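Local coordinates for protein fatty acyl CoA synthetase FADD13 (FATTY-ACYL-CoA SYNTHETASE) (Mycobacterium tuberculosis, PDB 3R44) that belongs to the AMP-binding enzyme family of the ANL clan, a fatty acyl CoA synthetase by name, with a large N-terminal part followed by a smaller C-terminal domain, at residues A72-N77 / A123-V128; E106-L111 / R133-P138; P243-T248 / P266-F271; A493-P498 / K504-E509. All coordinates share one frame; numbering follows the deposited sequence.

Interaction 1: residues A72-N77 / A123-V128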
loop_
_atom_site.group_PDB
_atom_site.type_symbol
_atom_site.label_atom_id
_atom_site.label_comp_id
_atom_site.label_asym_id
_atom_site.label_seq_id
_atom_site.Cartn_x
_atom_site.Cartn_y
_atom_site.Cartn_z
ATOM N N ALA A 72 -12.143 12.611 -7.817
ATOM C CA ALA A 72 -10.703 12.400 -7.638
ATOM C C ALA A 72 -10.191 13.309 -6.523
ATOM O O ALA A 72 -10.590 14.472 -6.405
ATOM C CB ALA A 72 -9.926 12.668 -8.961
ATOM N N LEU A 73 -9.245 12.781 -5.758
ATOM C CA LEU A 73 -8.647 13.479 -4.612
ATOM C C LEU A 73 -7.158 13.522 -4.814
ATOM O O LEU A 73 -6.498 12.476 -4.797
ATOM C CB LEU A 73 -9.009 12.799 -3.287
ATOM C CG LEU A 73 -10.503 12.669 -2.961
ATOM C CD1 LEU A 73 -10.666 11.796 -1.685
ATOM C CD2 LEU A 73 -11.149 14.022 -2.827
ATOM N N LEU A 74 -6.636 14.719 -5.050
ATOM C CA LEU A 74 -5.188 14.918 -5.271
ATOM C C LEU A 74 -4.660 15.975 -4.302
ATOM O O LEU A 74 -4.583 17.170 -4.630
ATOM C CB LEU A 74 -4.974 15.351 -6.738
ATOM C CG LEU A 74 -3.575 15.465 -7.328
ATOM C CD1 LEU A 74 -2.835 14.074 -7.273
ATOM C CD2 LEU A 74 -3.546 16.060 -8.758
ATOM N N MET A 75 -4.381 15.549 -3.077
ATOM C CA MET A 75 -4.136 16.494 -2.023
ATOM C C MET A 75 -3.310 15.894 -0.889
ATOM O O MET A 75 -3.184 14.674 -0.757
ATOM C CB MET A 75 -5.458 17.033 -1.456
ATOM C CG MET A 75 -6.321 15.959 -0.855
ATOM S SD MET A 75 -8.063 16.491 -0.636
ATOM C CE MET A 75 -8.665 16.187 -2.255
ATOM N N PRO A 76 -2.773 16.779 -0.058
ATOM C CA PRO A 76 -2.024 16.342 1.090
ATOM C C PRO A 76 -2.904 15.727 2.127
ATOM O O PRO A 76 -4.141 15.920 2.139
ATOM C CB PRO A 76 -1.479 17.629 1.682
ATOM C CG PRO A 76 -2.208 18.690 1.128
ATOM C CD PRO A 76 -2.742 18.249 -0.191
ATOM N N ASN A 77 -2.277 14.996 3.020
ATOM C CA ASN A 77 -3.033 14.455 4.160
ATOM C C ASN A 77 -3.663 15.605 4.951
ATOM O O ASN A 77 -3.004 16.626 5.263
ATOM C CB ASN A 77 -2.080 13.696 5.083
ATOM C CG ASN A 77 -1.728 12.344 4.554
ATOM O OD1 ASN A 77 -1.805 12.089 3.342
ATOM N ND2 ASN A 77 -1.311 11.463 5.447
ATOM N N ALA A 123 -2.900 22.533 -2.893
ATOM C CA ALA A 123 -2.018 23.542 -3.419
ATOM C C ALA A 123 -0.691 22.977 -3.981
ATOM O O ALA A 123 -0.264 23.389 -5.081
ATOM C CB ALA A 123 -1.789 24.693 -2.342
ATOM N N PRO A 124 -0.062 22.000 -3.285
ATOM C CA PRO A 124 1.125 21.391 -3.889
ATOM C C PRO A 124 0.879 20.735 -5.261
ATOM O O PRO A 124 1.831 20.526 -5.992
ATOM C CB PRO A 124 1.508 20.312 -2.888
ATOM C CG PRO A 124 1.016 20.866 -1.563
ATOM C CD PRO A 124 -0.325 21.446 -1.945
ATOM N N SER A 125 -0.362 20.385 -5.585
ATOM C CA SER A 125 -0.686 19.771 -6.876
ATOM C C SER A 125 -1.154 20.756 -7.925
ATOM O O SER A 125 -1.432 20.359 -9.068
ATOM C CB SER A 125 -1.772 18.742 -6.681
ATOM O OG SER A 125 -1.243 17.719 -5.861
ATOM N N ALA A 126 -1.233 22.032 -7.576
ATOM C CA ALA A 126 -1.672 23.034 -8.573
ATOM C C ALA A 126 -0.864 22.977 -9.896
ATOM O O ALA A 126 -1.453 23.061 -10.994
ATOM C CB ALA A 126 -1.694 24.421 -7.995
ATOM N N PRO A 127 0.458 22.772 -9.826
ATOM C CA PRO A 127 1.176 22.688 -11.085
ATOM C C PRO A 127 0.790 21.509 -11.986
ATOM O O PRO A 127 0.750 21.680 -13.212
ATOM C CB PRO A 127 2.647 22.559 -10.644
ATOM C CG PRO A 127 2.666 23.025 -9.232
ATOM C CD PRO A 127 1.372 22.589 -8.694
ATOM N N VAL A 128 0.534 20.330 -11.412
ATOM C CA VAL A 128 0.044 19.202 -12.203
ATOM C C VAL A 128 -1.315 19.491 -12.837
ATOM O O VAL A 128 -1.508 19.232 -14.030
ATOM C CB VAL A 128 -0.018 17.859 -11.376
ATOM C CG1 VAL A 128 -1.059 16.925 -11.900
ATOM C CG2 VAL A 128 1.364 17.192 -11.349
#
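L74, at the end of strand 70-74, and P76, in the extended loop that follows, run past the 3-10 turn 123-125, which leads straight into helix 126-134. The turn is closed within its own segment by a backbone hydrogen bond of 3.0 Å from A126 N to A123 O, and it points the side chains of P124 and S125 at the strand end.

L74 does most of the touching. Its CG lies anti to the backbone N (chi1 -172°), which lays the isobutyl group against the turn. The branch carbon L74 CG rests 3.6 Å from S125 OG, while the methyl L74 CD2 lies 3.8 Å from S125 CB. The same methyl continues to V128, where L74 CD2 and V128 CG1 are 4.1 Å apart. Nearer the loop, two proline rings approach loosely by their delta carbons, P76 CD standing 4.4 Å from P124 CD.

Strand 70-74 pairs with strand 118-121 in a four-stranded parallel sheet, and the contact lies where the chain leaves that second strand for its helix. V107 of helix 104-114 packs on both L74 and V128 and extends the apolar layer, whereas L73 and M75 turn to F81 and L84 of helix 79-91.

The S125 hydroxyl lies against both a carbon and the backbone of L74, with S125 OG 3.6 Å from L74 O, too far for a hydrogen bond; the remaining contacts join alkyl groups. Cohesion therefore comes mainly from van der Waals packing and the burial of L74, with the proline pair adding a looser fringe.

Interaction 2: residues E106-L111 / R133-P138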
loop_
_atom_site.group_PDB
_atom_site.type_symbol
_atom_site.label_atom_id
_atom_site.label_comp_id
_atom_site.label_asym_id
_atom_site.label_seq_id
_atom_site.Cartn_x
_atom_site.Cartn_y
_atom_site.Cartn_z
ATOM N N GLU A 106 0.476 10.897 -16.148
ATOM C CA GLU A 106 -0.018 9.767 -15.385
ATOM C C GLU A 106 -1.323 10.154 -14.661
ATOM O O GLU A 106 -2.296 9.362 -14.607
ATOM C CB GLU A 106 1.082 9.301 -14.409
ATOM C CG GLU A 106 2.219 8.530 -15.116
ATOM C CD GLU A 106 3.346 9.400 -15.743
ATOM O OE1 GLU A 106 3.299 10.664 -15.721
ATOM O OE2 GLU A 106 4.310 8.799 -16.289
ATOM N N VAL A 107 -1.350 11.375 -14.123
ATOM C CA VAL A 107 -2.570 11.893 -13.479
ATOM C C VAL A 107 -3.689 12.042 -14.499
ATOM O O VAL A 107 -4.816 11.616 -14.220
ATOM C CB VAL A 107 -2.347 13.169 -12.665
ATOM C CG1 VAL A 107 -3.657 13.707 -12.127
ATOM C CG2 VAL A 107 -1.327 12.922 -11.493
ATOM N N SER A 108 -3.348 12.525 -15.702
ATOM C CA SER A 108 -4.323 12.681 -16.794
ATOM C C SER A 108 -4.883 11.322 -17.207
ATOM O O SER A 108 -6.078 11.143 -17.385
ATOM C CB SER A 108 -3.722 13.430 -18.023
ATOM O OG SER A 108 -4.798 13.943 -18.772
ATOM N N PHE A 109 -4.026 10.321 -17.257
ATOM C CA PHE A 109 -4.526 8.989 -17.546
ATOM C C PHE A 109 -5.575 8.514 -16.564
ATOM O O PHE A 109 -6.636 7.984 -16.951
ATOM C CB PHE A 109 -3.397 7.968 -17.590
ATOM C CG PHE A 109 -3.889 6.584 -17.795
ATOM C CD1 PHE A 109 -4.256 6.140 -19.053
ATOM C CD2 PHE A 109 -4.032 5.730 -16.719
ATOM C CE1 PHE A 109 -4.755 4.845 -19.217
ATOM C CE2 PHE A 109 -4.535 4.457 -16.861
ATOM C CZ PHE A 109 -4.882 4.002 -18.120
ATOM N N ILE A 110 -5.254 8.648 -15.287
ATOM C CA ILE A 110 -6.120 8.201 -14.211
ATOM C C ILE A 110 -7.456 8.883 -14.234
ATOM O O ILE A 110 -8.492 8.214 -14.083
ATOM C CB ILE A 110 -5.439 8.422 -12.820
ATOM C CG1 ILE A 110 -4.284 7.438 -12.717
ATOM C CG2 ILE A 110 -6.427 8.271 -11.674
ATOM C CD1 ILE A 110 -3.372 7.637 -11.372
ATOM N N LEU A 111 -7.437 10.215 -14.438
ATOM C CA LEU A 111 -8.675 10.993 -14.557
ATOM C C LEU A 111 -9.531 10.555 -15.709
ATOM O O LEU A 111 -10.734 10.473 -15.545
ATOM C CB LEU A 111 -8.398 12.497 -14.603
ATOM C CG LEU A 111 -7.732 13.122 -13.370
ATOM C CD1 LEU A 111 -7.481 14.585 -13.683
ATOM C CD2 LEU A 111 -8.641 13.004 -12.100
ATOM N N ARG A 133 -5.013 20.960 -17.283
ATOM C CA ARG A 133 -6.088 21.826 -17.803
ATOM C C ARG A 133 -5.656 22.627 -19.057
ATOM O O ARG A 133 -6.500 22.969 -19.882
ATOM C CB ARG A 133 -6.617 22.772 -16.713
ATOM C CG ARG A 133 -7.245 22.067 -15.498
ATOM C CD ARG A 133 -7.981 23.054 -14.597
ATOM N NE ARG A 133 -9.225 23.493 -15.247
ATOM C CZ ARG A 133 -10.088 24.387 -14.759
ATOM N NH1 ARG A 133 -9.855 24.996 -13.602
ATOM N NH2 ARG A 133 -11.191 24.684 -15.452
ATOM N N ALA A 134 -4.353 22.893 -19.175
ATOM C CA ALA A 134 -3.722 23.500 -20.355
ATOM C C ALA A 134 -3.688 22.618 -21.640
ATOM O O ALA A 134 -3.595 23.161 -22.729
ATOM C CB ALA A 134 -2.305 23.973 -20.004
ATOM N N GLN A 135 -3.750 21.286 -21.515
ATOM C CA GLN A 135 -3.925 20.361 -22.671
ATOM C C GLN A 135 -5.049 20.838 -23.629
ATOM O O GLN A 135 -6.046 21.426 -23.193
ATOM C CB GLN A 135 -4.237 18.926 -22.167
ATOM C CG GLN A 135 -3.023 18.079 -21.668
ATOM C CD GLN A 135 -3.393 16.923 -20.688
ATOM O OE1 GLN A 135 -4.483 16.328 -20.767
ATOM N NE2 GLN A 135 -2.470 16.623 -19.744
ATOM N N ALA A 136 -4.901 20.586 -24.933
ATOM C CA ALA A 136 -5.960 20.930 -25.919
ATOM C C ALA A 136 -7.306 20.237 -25.593
ATOM O O ALA A 136 -8.384 20.841 -25.698
ATOM C CB ALA A 136 -5.506 20.575 -27.348
ATOM N N ASP A 137 -7.228 18.964 -25.191
ATOM C CA ASP A 137 -8.402 18.185 -24.793
ATOM C C ASP A 137 -8.163 17.543 -23.402
ATOM O O ASP A 137 -7.763 16.378 -23.308
ATOM C CB ASP A 137 -8.719 17.097 -25.840
ATOM C CG ASP A 137 -9.126 17.669 -27.180
ATOM O OD1 ASP A 137 -10.319 17.993 -27.350
ATOM O OD2 ASP A 137 -8.244 17.786 -28.056
ATOM N N PRO A 138 -8.382 18.314 -22.315
ATOM C CA PRO A 138 -8.220 17.695 -20.981
ATOM C C PRO A 138 -9.231 16.537 -20.774
ATOM O O PRO A 138 -10.135 16.375 -21.589
ATOM C CB PRO A 138 -8.476 18.853 -19.997
ATOM C CG PRO A 138 -8.470 20.115 -20.813
ATOM C CD PRO A 138 -8.806 19.729 -22.242
#
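S108 holds its hydroxyl out from helix 104-114 to the side-chain amide of Q135, in the chain that follows helix 126-134. The hydroxyl is the donor: S108 OG lies 3.1 Å from Q135 OE1. It stays in the plane of the amide and uses a lone pair of the oxygen, approaching with a C=O...donor angle of 114°, well bent from the line of the carbonyl bond. The other half of the amide turns its nitrogen toward the helix as well, with Q135 NE2 3.8 Å from S108 CB, so the amide directs both of its heteroatoms at the serine.

Torsions on both sides make the meeting possible. S108 OG stands opposite its own backbone N across the CA-CB bond (chi1 -159°), and the Q135 chain, extended beyond CG, spans most of the 9.7 Å between S108 CA and Q135 CA.

The two helices lie on one face of the four-stranded parallel sheet of an alpha/beta fold. Each belongs to a beta-alpha-beta crossover, one running from strand 94-97 to strand 118-121 and the next from there to strand 144-147. Deeper, V107 packs on I132 of helix 126-134, and L111 reaches W145 of strand 144-147.

At the surface, S108 also leans on I132 and P139. The Q135 side chain is partly exposed and touches a crystal neighbour, which may influence how its amide is placed.

Interaction 3: residues P243-T248 / P266-F271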
loop_
_atom_site.group_PDB
_atom_site.type_symbol
_atom_site.label_atom_id
_atom_site.label_comp_id
_atom_site.label_asym_id
_atom_site.label_seq_id
_atom_site.Cartn_x
_atom_site.Cartn_y
_atom_site.Cartn_z
ATOM N N PRO A 243 1.421 15.115 8.383
ATOM C CA PRO A 243 1.211 15.074 6.936
ATOM C C PRO A 243 2.496 15.059 6.152
ATOM O O PRO A 243 2.547 14.348 5.128
ATOM C CB PRO A 243 0.354 16.322 6.634
ATOM C CG PRO A 243 0.015 16.902 7.881
ATOM C CD PRO A 243 0.718 16.231 9.022
ATOM N N GLN A 244 3.536 15.711 6.698
ATOM C CA GLN A 244 4.892 15.653 6.164
ATOM C C GLN A 244 5.810 14.957 7.195
ATOM O O GLN A 244 6.124 15.560 8.175
ATOM C CB GLN A 244 5.420 17.079 5.941
ATOM N N PHE A 245 6.221 13.711 6.963
ATOM C CA PHE A 245 7.087 12.995 7.903
ATOM C C PHE A 245 8.396 13.755 8.096
ATOM O O PHE A 245 9.013 14.163 7.111
ATOM C CB PHE A 245 7.377 11.556 7.460
ATOM C CG PHE A 245 8.386 10.851 8.346
ATOM C CD1 PHE A 245 8.037 10.463 9.633
ATOM C CD2 PHE A 245 9.692 10.630 7.910
ATOM C CE1 PHE A 245 8.958 9.849 10.460
ATOM C CE2 PHE A 245 10.608 9.982 8.728
ATOM C CZ PHE A 245 10.225 9.610 10.019
ATOM N N ASP A 246 8.779 13.978 9.357
ATOM C CA ASP A 246 10.065 14.545 9.711
ATOM C C ASP A 246 10.614 13.757 10.877
ATOM O O ASP A 246 10.071 13.826 11.984
ATOM C CB ASP A 246 9.906 16.006 10.147
ATOM C CG ASP A 246 11.220 16.699 10.351
ATOM O OD1 ASP A 246 12.246 16.022 10.579
ATOM O OD2 ASP A 246 11.252 17.953 10.272
ATOM N N ALA A 247 11.680 13.025 10.653
ATOM C CA ALA A 247 12.190 12.126 11.702
ATOM C C ALA A 247 12.679 12.882 12.929
ATOM O O ALA A 247 12.680 12.352 14.047
ATOM C CB ALA A 247 13.338 11.199 11.146
ATOM N N THR A 248 13.111 14.116 12.721
ATOM C CA THR A 248 13.547 14.948 13.834
ATOM C C THR A 248 12.428 15.544 14.673
ATOM O O THR A 248 12.715 16.191 15.662
ATOM C CB THR A 248 14.473 16.094 13.376
ATOM O OG1 THR A 248 13.729 17.042 12.589
ATOM C CG2 THR A 248 15.675 15.494 12.598
ATOM N N PRO A 266 10.136 0.425 6.874
ATOM C CA PRO A 266 11.442 0.191 7.473
ATOM C C PRO A 266 12.343 1.411 7.403
ATOM O O PRO A 266 13.018 1.693 8.402
ATOM C CB PRO A 266 11.956 -1.010 6.666
ATOM C CG PRO A 266 10.733 -1.765 6.463
ATOM C CD PRO A 266 9.745 -0.734 6.062
ATOM N N ALA A 267 12.330 2.168 6.294
ATOM C CA ALA A 267 13.206 3.375 6.216
ATOM C C ALA A 267 12.910 4.337 7.356
ATOM O O ALA A 267 13.832 4.925 7.935
ATOM C CB ALA A 267 13.074 4.138 4.843
ATOM N N ILE A 268 11.625 4.551 7.617
ATOM C CA ILE A 268 11.142 5.486 8.650
ATOM C C ILE A 268 11.644 5.038 9.994
ATOM O O ILE A 268 12.150 5.848 10.736
ATOM C CB ILE A 268 9.571 5.623 8.683
ATOM C CG1 ILE A 268 9.109 6.607 7.646
ATOM C CG2 ILE A 268 9.000 6.085 10.094
ATOM C CD1 ILE A 268 7.554 6.672 7.509
ATOM N N LEU A 269 11.499 3.741 10.302
ATOM C CA LEU A 269 11.917 3.254 11.567
ATOM C C LEU A 269 13.445 3.314 11.718
ATOM O O LEU A 269 13.944 3.530 12.814
ATOM C CB LEU A 269 11.471 1.823 11.774
ATOM C CG LEU A 269 9.932 1.668 11.928
ATOM C CD1 LEU A 269 9.675 0.355 12.553
ATOM C CD2 LEU A 269 9.328 2.799 12.790
ATOM N N ASN A 270 14.162 3.106 10.622
ATOM C CA ASN A 270 15.590 3.273 10.633
ATOM C C ASN A 270 15.980 4.728 10.899
ATOM O O ASN A 270 16.840 5.013 11.775
ATOM C CB ASN A 270 16.157 2.805 9.304
ATOM C CG ASN A 270 17.637 2.696 9.335
ATOM O OD1 ASN A 270 18.336 3.179 8.406
ATOM N ND2 ASN A 270 18.165 2.090 10.407
ATOM N N PHE A 271 15.366 5.686 10.202
ATOM C CA PHE A 271 15.714 7.071 10.497
ATOM C C PHE A 271 15.395 7.482 11.911
ATOM O O PHE A 271 16.179 8.213 12.538
ATOM C CB PHE A 271 15.071 8.021 9.490
ATOM C CG PHE A 271 15.560 7.797 8.091
ATOM C CD1 PHE A 271 16.922 7.631 7.847
ATOM C CD2 PHE A 271 14.679 7.788 7.017
ATOM C CE1 PHE A 271 17.396 7.453 6.543
ATOM C CE2 PHE A 271 15.164 7.585 5.713
ATOM C CZ PHE A 271 16.484 7.424 5.486
#
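The N-capped start of helix 247-256, with F245 just before the cap and A247 just after it, packs here against helix 266-274, both helices flanking the large mixed sheet of the AMP-binding part. I268 sits over one face of the F245 ring in a CH-pi contact, its CG1 3.9 Å from the ring centroid and only 14° off the normal. The branch methyl I268 CG2 reaches the far end of the ring, 3.7 Å from F245 CZ. F245 has CG anti to the backbone N (chi1 174°), which swings the ring toward helix 266-274; its other face has A247 N above it, near the rim.

Two residues further on, A247 CB and F271 CB meet at 4.0 Å, while the F271 ring leads away from the contact. D246 fixes the turn between the two touching residues: its OD1 accepts from T248 N at 3.0 Å and from T248 OG1 at 2.7 Å, both donors coming from the same face of the carboxylate. D246 OD2 has a salt-bridge partner in K249.

The T248 N bond makes an Asx turn at the N-cap. The setting is that of a beta-alpha-beta crossover, in which strand 238-241, helix 247-256 and strand 261-264 follow one another and helix 266-274 comes next.

Interaction 4: residues A493-P498 / K504-E509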
loop_
_atom_site.group_PDB
_atom_site.type_symbol
_atom_site.label_atom_id
_atom_site.label_comp_id
_atom_site.label_asym_id
_atom_site.label_seq_id
_atom_site.Cartn_x
_atom_site.Cartn_y
_atom_site.Cartn_z
ATOM N N ALA A 493 29.814 -4.875 -6.060
ATOM C CA ALA A 493 28.752 -4.554 -5.124
ATOM C C ALA A 493 27.428 -4.438 -5.850
ATOM O O ALA A 493 27.371 -3.985 -6.994
ATOM C CB ALA A 493 29.022 -3.223 -4.374
ATOM N N ILE A 494 26.384 -4.813 -5.124
ATOM C CA ILE A 494 25.003 -4.662 -5.501
ATOM C C ILE A 494 24.397 -3.500 -4.688
ATOM O O ILE A 494 24.704 -3.339 -3.509
ATOM C CB ILE A 494 24.266 -5.997 -5.227
ATOM C CG1 ILE A 494 24.724 -7.009 -6.284
ATOM C CG2 ILE A 494 22.748 -5.834 -5.256
ATOM C CD1 ILE A 494 24.430 -8.469 -5.816
ATOM N N PRO A 495 23.537 -2.689 -5.325
ATOM C CA PRO A 495 22.962 -1.545 -4.596
ATOM C C PRO A 495 21.922 -1.975 -3.551
ATOM O O PRO A 495 20.949 -2.679 -3.868
ATOM C CB PRO A 495 22.365 -0.698 -5.713
ATOM C CG PRO A 495 21.923 -1.693 -6.742
ATOM C CD PRO A 495 23.009 -2.776 -6.698
ATOM N N ARG A 496 22.148 -1.584 -2.309
ATOM C CA ARG A 496 21.198 -1.854 -1.248
ATOM C C ARG A 496 20.891 -0.598 -0.456
ATOM O O ARG A 496 21.708 0.321 -0.392
ATOM C CB ARG A 496 21.737 -2.871 -0.288
ATOM C CG ARG A 496 21.816 -4.291 -0.809
ATOM C CD ARG A 496 22.644 -5.070 0.240
ATOM N NE ARG A 496 23.041 -6.351 -0.296
ATOM C CZ ARG A 496 22.328 -7.444 -0.140
ATOM N NH1 ARG A 496 21.198 -7.402 0.545
ATOM N NH2 ARG A 496 22.753 -8.586 -0.664
ATOM N N ASN A 497 19.713 -0.555 0.157
ATOM C CA ASN A 497 19.333 0.635 0.919
ATOM C C ASN A 497 19.876 0.492 2.346
ATOM O O ASN A 497 20.459 -0.555 2.639
ATOM C CB ASN A 497 17.803 0.873 0.799
ATOM C CG ASN A 497 16.979 -0.130 1.531
ATOM O OD1 ASN A 497 17.495 -0.993 2.235
ATOM N ND2 ASN A 497 15.656 0.017 1.433
ATOM N N PRO A 498 19.695 1.493 3.245
ATOM C CA PRO A 498 20.319 1.292 4.567
ATOM C C PRO A 498 19.793 0.126 5.410
ATOM O O PRO A 498 20.458 -0.300 6.368
ATOM C CB PRO A 498 20.021 2.619 5.283
ATOM C CG PRO A 498 20.007 3.629 4.078
ATOM C CD PRO A 498 19.194 2.881 3.105
ATOM N N LYS A 504 16.485 -3.264 -6.874
ATOM C CA LYS A 504 16.426 -3.660 -8.305
ATOM C C LYS A 504 16.222 -2.504 -9.290
ATOM O O LYS A 504 16.720 -2.556 -10.433
ATOM C CB LYS A 504 15.426 -4.797 -8.514
ATOM C CG LYS A 504 15.906 -6.023 -7.821
ATOM C CD LYS A 504 15.135 -7.250 -8.129
ATOM C CE LYS A 504 15.906 -8.454 -7.551
ATOM N NZ LYS A 504 15.458 -9.660 -8.114
ATOM N N THR A 505 15.560 -1.423 -8.868
ATOM C CA THR A 505 15.404 -0.258 -9.741
ATOM C C THR A 505 16.778 0.382 -10.010
ATOM O O THR A 505 17.080 0.808 -11.112
ATOM C CB THR A 505 14.517 0.809 -9.092
ATOM O OG1 THR A 505 15.036 1.079 -7.780
ATOM C CG2 THR A 505 13.113 0.319 -8.929
ATOM N N VAL A 506 17.611 0.435 -8.982
ATOM C CA VAL A 506 19.008 0.925 -9.134
ATOM C C VAL A 506 19.838 -0.029 -10.031
ATOM O O VAL A 506 20.517 0.428 -10.976
ATOM C CB VAL A 506 19.684 1.205 -7.783
ATOM C CG1 VAL A 506 21.158 1.644 -8.002
ATOM C CG2 VAL A 506 18.873 2.331 -7.005
ATOM N N LEU A 507 19.713 -1.339 -9.804
ATOM C CA LEU A 507 20.367 -2.276 -10.681
ATOM C C LEU A 507 20.019 -2.047 -12.117
ATOM O O LEU A 507 20.914 -2.042 -12.948
ATOM C CB LEU A 507 20.023 -3.700 -10.340
ATOM C CG LEU A 507 20.833 -4.291 -9.191
ATOM C CD1 LEU A 507 20.156 -5.659 -8.795
ATOM C CD2 LEU A 507 22.329 -4.514 -9.541
ATOM N N ARG A 508 18.722 -1.881 -12.434
ATOM C CA ARG A 508 18.295 -1.676 -13.823
ATOM C C ARG A 508 18.903 -0.401 -14.413
ATOM O O ARG A 508 19.282 -0.393 -15.581
ATOM C CB ARG A 508 16.742 -1.604 -13.973
ATOM C CG ARG A 508 16.027 -2.896 -13.645
ATOM C CD ARG A 508 14.486 -2.762 -13.718
ATOM N NE ARG A 508 13.955 -3.959 -13.099
ATOM C CZ ARG A 508 13.369 -4.041 -11.912
ATOM N NH1 ARG A 508 13.140 -2.955 -11.163
ATOM N NH2 ARG A 508 13.002 -5.249 -11.484
ATOM N N GLU A 509 19.034 0.642 -13.583
ATOM C CA GLU A 509 19.676 1.878 -13.975
ATOM C C GLU A 509 21.154 1.665 -14.246
ATOM O O GLU A 509 21.714 2.193 -15.201
ATOM C CB GLU A 509 19.595 2.905 -12.838
ATOM C CG GLU A 509 18.310 3.707 -12.714
ATOM C CD GLU A 509 18.270 4.524 -11.390
ATOM O OE1 GLU A 509 19.342 5.011 -10.932
ATOM O OE2 GLU A 509 17.172 4.658 -10.801
#
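The ring of P495 packs on V506 and L507 in the first turn of helix 504-511, in the C-terminal part of this AMP-binding enzyme. The loop 493-498 follows strand 487-490, and a backbone hydrogen bond between P495 and L503 draws it back to the entrance of the helix. Three ring carbons share the work. P495 CB is tight against V506 CG1 at 3.5 Å, and P495 CD tighter still against L507 CD2 at 3.4 Å, both closer than usual carbon contacts. Between them P495 CG lies 3.6 Å from V506 CG1 and 3.7 Å from L507 CG, so the ring touches both side chains at once.

The approaches differ: P495 and V506 pass each other in opposite senses, whereas P495 and L507 cross at about a right angle. V506 CG1 stands anti to its backbone N (chi1 177°), placing that methyl against the proline. L507 continues inward onto A442, I444 and I458 of strands 438-448 and 454-461. Salt bridges from K504 to E429 and from R508 to D414 fasten the helix elsewhere.

A bound malonate ion, probably from the crystallisation liquor, comes within about 3 Å of the P495 side chain. Beside the proline, I494 CG2 approaches L507 CD1 more loosely, at 4.4 Å.

From the N terminus, interactions 1 and 2 cross: 72-77 comes first, then 106-111, before 123-128 and 133-138 close the two loops in turn. They share helix 126-134 and touch through A72 with L111 and through V107, tying two helices to one face of the four-stranded parallel sheet. Interaction 3 closes a short loop later in the chain, beside the large mixed sheet, and meets interaction 1 where N77 packs on P243. Interaction 4 closes the shortest loop, in the C-terminal part; there P498 packs against N270 of interaction 3, joining the two parts of the chain. Interaction 2 stays remote from interactions 3 and 4.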